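Local coordinates for protein D-ribitol-5-phosphate phosphatase (Bacteroides thetaiotaomicron, PDB 4JB3) that removes the phosphate from D-ribitol 5-phosphate and D-ribitol 1-phosphate, and can also dephosphorylate 5-amino-6-(5-phospho-D-ribitylamino)uracil, a riboflavin precursor, at residues E97-W102 with V136-C141; K158-Y163 with K180-I185. All blocks are in the same frame, centred on the assembly; numbering follows the deposited sequence.

In the fold
From the N terminus, the chain lays down the central strand 26-29 and then the helices that probably form the lid, among them helix 95-103. Contact 1 closes a loop of 33 residues, which runs through helix 111-120 and strand 125-130 before helix 134-140 comes back against helix 95-103. Contact 2 opens only after that: strand 158-161 leads through helix 162-165 to helix 172-182, whose last turn folds back onto the strand. The two loops are in series, neither nested nor crossing. Contact 1 probably ties lid to core, contact 2 works within the core, and they meet where M137 packs on L161 and Y163, and C141, just past helix 134-140, on L159.

Contact 1 (E97-W102 with V136-C141); sequences ETKQAW and VMSWAC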
loop_
_atom_site.group_PDB
_atom_site.type_symbol
_atom_site.label_atom_id
_atom_site.label_comp_id
_atom_site.label_asym_id
_atom_site.label_seq_id
_atom_site.Cartn_x
_atom_site.Cartn_y
_atom_site.Cartn_z
ATOM N N GLU A 97 13.110 11.590 12.424
ATOM C CA GLU A 97 13.866 11.639 11.180
ATOM C C GLU A 97 13.782 10.311 10.441
ATOM O O GLU A 97 13.865 10.284 9.210
ATOM C CB GLU A 97 15.297 12.080 11.407
ATOM C CG GLU A 97 16.126 11.098 12.149
ATOM C CD GLU A 97 17.481 11.677 12.481
ATOM O OE1 GLU A 97 17.938 11.506 13.629
ATOM O OE2 GLU A 97 18.093 12.312 11.588
ATOM N N THR A 98 13.570 9.226 11.180
ATOM C CA THR A 98 13.398 7.920 10.555
ATOM C C THR A 98 12.056 7.886 9.822
ATOM O O THR A 98 11.970 7.404 8.683
ATOM C CB THR A 98 13.511 6.792 11.590
ATOM O OG1 THR A 98 14.790 6.893 12.242
ATOM C CG2 THR A 98 13.406 5.429 10.906
ATOM N N LYS A 99 11.020 8.420 10.464
ATOM C CA LYS A 99 9.708 8.544 9.833
ATOM C C LYS A 99 9.803 9.392 8.571
ATOM O O LYS A 99 9.261 9.013 7.527
ATOM C CB LYS A 99 8.692 9.158 10.792
ATOM C CG LYS A 99 7.303 9.356 10.170
ATOM C CD LYS A 99 6.327 9.898 11.199
ATOM C CE LYS A 99 5.001 10.253 10.556
ATOM N NZ LYS A 99 4.009 10.669 11.584
ATOM N N GLN A 100 10.491 10.529 8.652
ATOM C CA GLN A 100 10.584 11.409 7.491
ATOM C C GLN A 100 11.289 10.732 6.320
ATOM O O GLN A 100 10.915 10.951 5.159
ATOM C CB GLN A 100 11.227 12.748 7.851
ATOM C CG GLN A 100 10.342 13.616 8.743
ATOM C CD GLN A 100 8.934 13.794 8.190
ATOM O OE1 GLN A 100 8.748 14.089 7.009
ATOM N NE2 GLN A 100 7.935 13.609 9.046
ATOM N N ALA A 101 12.270 9.878 6.612
ATOM C CA ALA A 101 12.928 9.129 5.545
ATOM C C ALA A 101 11.950 8.174 4.869
ATOM O O ALA A 101 11.874 8.124 3.641
ATOM C CB ALA A 101 14.157 8.388 6.066
ATOM N N TRP A 102 11.183 7.435 5.660
ATOM C CA TRP A 102 10.139 6.575 5.103
ATOM C C TRP A 102 9.128 7.331 4.240
ATOM O O TRP A 102 8.693 6.830 3.195
ATOM C CB TRP A 102 9.409 5.830 6.221
ATOM C CG TRP A 102 10.099 4.549 6.573
ATOM C CD1 TRP A 102 10.830 4.288 7.705
ATOM C CD2 TRP A 102 10.163 3.359 5.772
ATOM N NE1 TRP A 102 11.325 3.006 7.660
ATOM C CE2 TRP A 102 10.939 2.419 6.480
ATOM C CE3 TRP A 102 9.638 2.999 4.524
ATOM C CZ2 TRP A 102 11.185 1.141 5.994
ATOM C CZ3 TRP A 102 9.885 1.734 4.041
ATOM C CH2 TRP A 102 10.656 0.819 4.767
ATOM N N VAL A 136 5.046 4.708 8.242
ATOM C CA VAL A 136 4.158 5.141 7.173
ATOM C C VAL A 136 2.710 5.227 7.657
ATOM O O VAL A 136 2.004 6.197 7.374
ATOM C CB VAL A 136 4.275 4.207 5.960
ATOM C CG1 VAL A 136 3.263 4.590 4.862
ATOM C CG2 VAL A 136 5.710 4.240 5.416
ATOM N N MET A 137 2.277 4.221 8.405
ATOM C CA MET A 137 0.895 4.190 8.876
ATOM C C MET A 137 0.566 5.248 9.935
ATOM O O MET A 137 -0.587 5.664 10.060
ATOM C CB MET A 137 0.517 2.778 9.334
ATOM C CG MET A 137 0.382 1.777 8.183
ATOM S SD MET A 137 -0.898 2.207 6.971
ATOM C CE MET A 137 0.105 2.796 5.621
ATOM N N SER A 138 1.560 5.712 10.684
ATOM C CA SER A 138 1.286 6.790 11.630
ATOM C C SER A 138 0.827 8.055 10.905
ATOM O O SER A 138 0.058 8.845 11.453
ATOM C CB SER A 138 2.494 7.068 12.523
ATOM O OG SER A 138 3.541 7.681 11.804
ATOM N N TRP A 139 1.291 8.228 9.671
ATOM C CA TRP A 139 0.823 9.292 8.790
ATOM C C TRP A 139 -0.492 8.929 8.090
ATOM O O TRP A 139 -1.479 9.662 8.187
ATOM C CB TRP A 139 1.899 9.624 7.742
ATOM C CG TRP A 139 1.363 10.292 6.505
ATOM C CD1 TRP A 139 0.790 11.529 6.420
ATOM C CD2 TRP A 139 1.358 9.759 5.174
ATOM N NE1 TRP A 139 0.425 11.796 5.120
ATOM C CE2 TRP A 139 0.757 10.723 4.335
ATOM C CE3 TRP A 139 1.800 8.558 4.612
ATOM C CZ2 TRP A 139 0.592 10.521 2.959
ATOM C CZ3 TRP A 139 1.638 8.361 3.245
ATOM C CH2 TRP A 139 1.035 9.337 2.435
ATOM N N ALA A 140 -0.519 7.785 7.407
ATOM C CA ALA A 140 -1.678 7.450 6.580
ATOM C C ALA A 140 -2.943 7.252 7.408
ATOM O O ALA A 140 -4.034 7.661 6.999
ATOM C CB ALA A 140 -1.389 6.216 5.737
ATOM N N CYS A 141 -2.796 6.626 8.569
ATOM C CA CYS A 141 -3.951 6.351 9.427
ATOM C C CYS A 141 -4.180 7.477 10.429
ATOM O O CYS A 141 -4.350 7.254 11.621
ATOM C CB CYS A 141 -3.785 5.003 10.126
ATOM S SG CYS A 141 -3.872 3.632 8.972
#
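The helices carrying K99 and W102 on one side and V136, S138 and W139 on the other cross steeply, at -78°, with their axes 10.0 Å apart at closest approach. Backbones come nearest at W102 and V136, whose CA atoms are 6.5 Å apart. The K99 side chain bridges the gap beside this point. With CG anti to the backbone N (chi1 178°) and every later torsion also extended, it reaches straight across, and K99 NZ donates a hydrogen bond of 3.0 Å to S138 OG. The serine hydroxyl is gripped twice: it accepts from the lysine and is also hydrogen-bonded to the carbonyl of F135, three residues back in the chain, a bond that ties down its rotation. The lysine's last methylenes run past the same oxygen, K99 CE lying 3.2 Å from S138 OG and also resting near W139 CB. This end of the contact is the more exposed one. The topology is consistent with a C1-capped HAD fold, the lid inserted after the first core strand; residues 97-102 would then belong to the lid and 136-141 to the Rossmann-like core, putting the contact at their interface in this closed-lid structure. Deeper in, the apolar part is small: V136 CG2 meets W102 CB at 4.1 Å and approaches the indole obliquely. The W102 ring otherwise packs among F47, F81, F105 and F135. Its side chain comes within about 4 Å, nearest atoms, of a bound glycerol, while V136 also touches F31, next in sequence to D30, the probable nucleophile.

Contact 2 (K158-Y163 with K180-I185); sequences KLYLSY and KDSHVI
One oxygen of D181 holds both K158 and Y160, and the contact is tight around that atom. Y160 OH donates to D181 OD2 at 2.6 Å, into the anti lone pair of that oxygen, and K158 NZ forms a salt bridge to the same atom at 2.8 Å, arriving on the syn side but 31° out of the carboxylate plane. D181 turns its CG anti to the backbone N (chi1 -178°), which sends the carboxylate across to the strand; its plane stands 76° from that of the tyrosine ring, and OD2 sits at the ring edge. K158 CG lies on one face of the Y160 ring, 3.9 Å above its plane but displaced toward the rim, and S182 CB meets Y160 OH at 3.4 Å. With an alanine here instead of D181, the Y160 hydroxyl would probably lose this acceptor and the K158 charge its partner. The solvent side is looser: K158 is exposed, its extended chain running out to the one salt bridge at NZ. On the other segment, S182 OG accepts from V184 N at 3.2 Å in an ST turn where the helix ends, and also bonds to the M178 carbonyl. Strand 158-161 is the outermost strand on this side of the parallel sheet, paired with 125-130; the buried Y160 ring wedges between Y127 and L129 of that neighbour and F177 and M178 of helix 172-182, the helix that carries the chain over to strand 189-192.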
loop_
_atom_site.group_PDB
_atom_site.type_symbol
_atom_site.label_atom_id
_atom_site.label_comp_id
_atom_site.label_asym_id
_atom_site.label_seq_id
_atom_site.Cartn_x
_atom_site.Cartn_y
_atom_site.Cartn_z
ATOM N N LYS A 158 -11.577 -2.687 6.066
ATOM C CA LYS A 158 -10.503 -3.166 6.938
ATOM C C LYS A 158 -9.149 -3.052 6.251
ATOM O O LYS A 158 -9.055 -3.210 5.027
ATOM C CB LYS A 158 -10.748 -4.622 7.368
ATOM C CG LYS A 158 -9.709 -5.157 8.355
ATOM C CD LYS A 158 -10.214 -6.378 9.102
ATOM C CE LYS A 158 -9.164 -6.907 10.076
ATOM N NZ LYS A 158 -9.731 -7.993 10.944
ATOM N N LEU A 159 -8.114 -2.772 7.044
ATOM C CA LEU A 159 -6.728 -2.726 6.590
ATOM C C LEU A 159 -5.995 -4.010 6.977
ATOM O O LEU A 159 -5.983 -4.396 8.152
ATOM C CB LEU A 159 -5.995 -1.560 7.254
ATOM C CG LEU A 159 -6.535 -0.147 7.039
ATOM C CD1 LEU A 159 -5.724 0.861 7.835
ATOM C CD2 LEU A 159 -6.426 0.187 5.600
ATOM N N TYR A 160 -5.373 -4.657 6.002
ATOM C CA TYR A 160 -4.507 -5.796 6.267
ATOM C C TYR A 160 -3.074 -5.355 6.008
ATOM O O TYR A 160 -2.655 -5.150 4.863
ATOM C CB TYR A 160 -4.892 -7.001 5.398
ATOM C CG TYR A 160 -6.278 -7.515 5.711
ATOM C CD1 TYR A 160 -6.476 -8.441 6.718
ATOM C CD2 TYR A 160 -7.401 -7.039 5.031
ATOM C CE1 TYR A 160 -7.746 -8.910 7.023
ATOM C CE2 TYR A 160 -8.677 -7.506 5.335
ATOM C CZ TYR A 160 -8.842 -8.437 6.325
ATOM O OH TYR A 160 -10.104 -8.900 6.631
ATOM N N LEU A 161 -2.323 -5.220 7.096
ATOM C CA LEU A 161 -1.002 -4.588 7.075
ATOM C C LEU A 161 0.065 -5.632 7.351
ATOM O O LEU A 161 0.000 -6.342 8.361
ATOM C CB LEU A 161 -0.943 -3.493 8.153
ATOM C CG LEU A 161 -2.073 -2.455 8.093
ATOM C CD1 LEU A 161 -1.949 -1.450 9.235
ATOM C CD2 LEU A 161 -2.045 -1.745 6.749
ATOM N N SER A 162 1.056 -5.709 6.467
ATOM C CA SER A 162 2.103 -6.727 6.579
ATOM C C SER A 162 2.730 -6.815 7.973
ATOM O O SER A 162 2.933 -7.911 8.497
ATOM C CB SER A 162 3.194 -6.466 5.538
ATOM O OG SER A 162 3.793 -5.201 5.762
ATOM N N TYR A 163 3.038 -5.669 8.574
ATOM C CA TYR A 163 3.793 -5.666 9.831
ATOM C C TYR A 163 2.981 -6.194 11.011
ATOM O O TYR A 163 3.547 -6.574 12.044
ATOM C CB TYR A 163 4.394 -4.286 10.119
ATOM C CG TYR A 163 3.418 -3.203 10.513
ATOM C CD1 TYR A 163 3.101 -2.980 11.846
ATOM C CD2 TYR A 163 2.836 -2.382 9.552
ATOM C CE1 TYR A 163 2.216 -1.972 12.210
ATOM C CE2 TYR A 163 1.965 -1.359 9.906
ATOM C CZ TYR A 163 1.659 -1.165 11.231
ATOM O OH TYR A 163 0.788 -0.155 11.599
ATOM N N LYS A 180 -9.161 -15.560 4.752
ATOM C CA LYS A 180 -9.831 -16.241 5.854
ATOM C C LYS A 180 -10.512 -15.270 6.808
ATOM O O LYS A 180 -11.583 -15.561 7.340
ATOM C CB LYS A 180 -8.840 -17.112 6.617
ATOM C CG LYS A 180 -8.424 -18.361 5.870
ATOM C CD LYS A 180 -7.522 -19.214 6.734
ATOM C CE LYS A 180 -7.496 -20.646 6.232
ATOM N NZ LYS A 180 -6.851 -20.768 4.901
ATOM N N ASP A 181 -9.893 -14.116 7.029
ATOM C CA ASP A 181 -10.442 -13.142 7.966
ATOM C C ASP A 181 -11.640 -12.406 7.384
ATOM O O ASP A 181 -12.599 -12.115 8.094
ATOM C CB ASP A 181 -9.376 -12.120 8.370
ATOM C CG ASP A 181 -9.896 -11.111 9.371
ATOM O OD1 ASP A 181 -9.999 -11.461 10.566
ATOM O OD2 ASP A 181 -10.224 -9.975 8.968
ATOM N N SER A 182 -11.572 -12.101 6.090
ATOM C CA SER A 182 -12.574 -11.262 5.438
ATOM C C SER A 182 -13.731 -12.071 4.893
ATOM O O SER A 182 -14.802 -11.522 4.638
ATOM C CB SER A 182 -11.947 -10.488 4.278
ATOM O OG SER A 182 -11.545 -11.363 3.237
ATOM N N HIS A 183 -13.485 -13.363 4.685
ATOM C CA HIS A 183 -14.438 -14.273 4.033
ATOM C C HIS A 183 -14.727 -13.939 2.567
ATOM O O HIS A 183 -15.747 -14.371 2.039
ATOM C CB HIS A 183 -15.765 -14.354 4.797
ATOM C CG HIS A 183 -15.615 -14.560 6.272
ATOM N ND1 HIS A 183 -14.840 -15.565 6.812
ATOM C CD2 HIS A 183 -16.168 -13.906 7.319
ATOM C CE1 HIS A 183 -14.912 -15.510 8.132
ATOM N NE2 HIS A 183 -15.709 -14.511 8.464
ATOM N N VAL A 184 -13.871 -13.172 1.904
ATOM C CA VAL A 184 -14.116 -12.928 0.484
ATOM C C VAL A 184 -13.938 -14.205 -0.331
ATOM O O VAL A 184 -13.145 -15.096 0.029
ATOM C CB VAL A 184 -13.226 -11.806 -0.117
ATOM C CG1 VAL A 184 -13.428 -10.490 0.633
ATOM C CG2 VAL A 184 -11.747 -12.204 -0.121
ATOM N N ILE A 185 -14.694 -14.302 -1.421
ATOM C CA ILE A 185 -14.448 -15.330 -2.417
ATOM C C ILE A 185 -13.493 -14.707 -3.414
ATOM O O ILE A 185 -13.817 -13.682 -4.014
ATOM C CB ILE A 185 -15.742 -15.709 -3.132
ATOM C CG1 ILE A 185 -16.781 -16.186 -2.118
ATOM C CG2 ILE A 185 -15.462 -16.747 -4.230
ATOM C CD1 ILE A 185 -16.382 -17.434 -1.360
#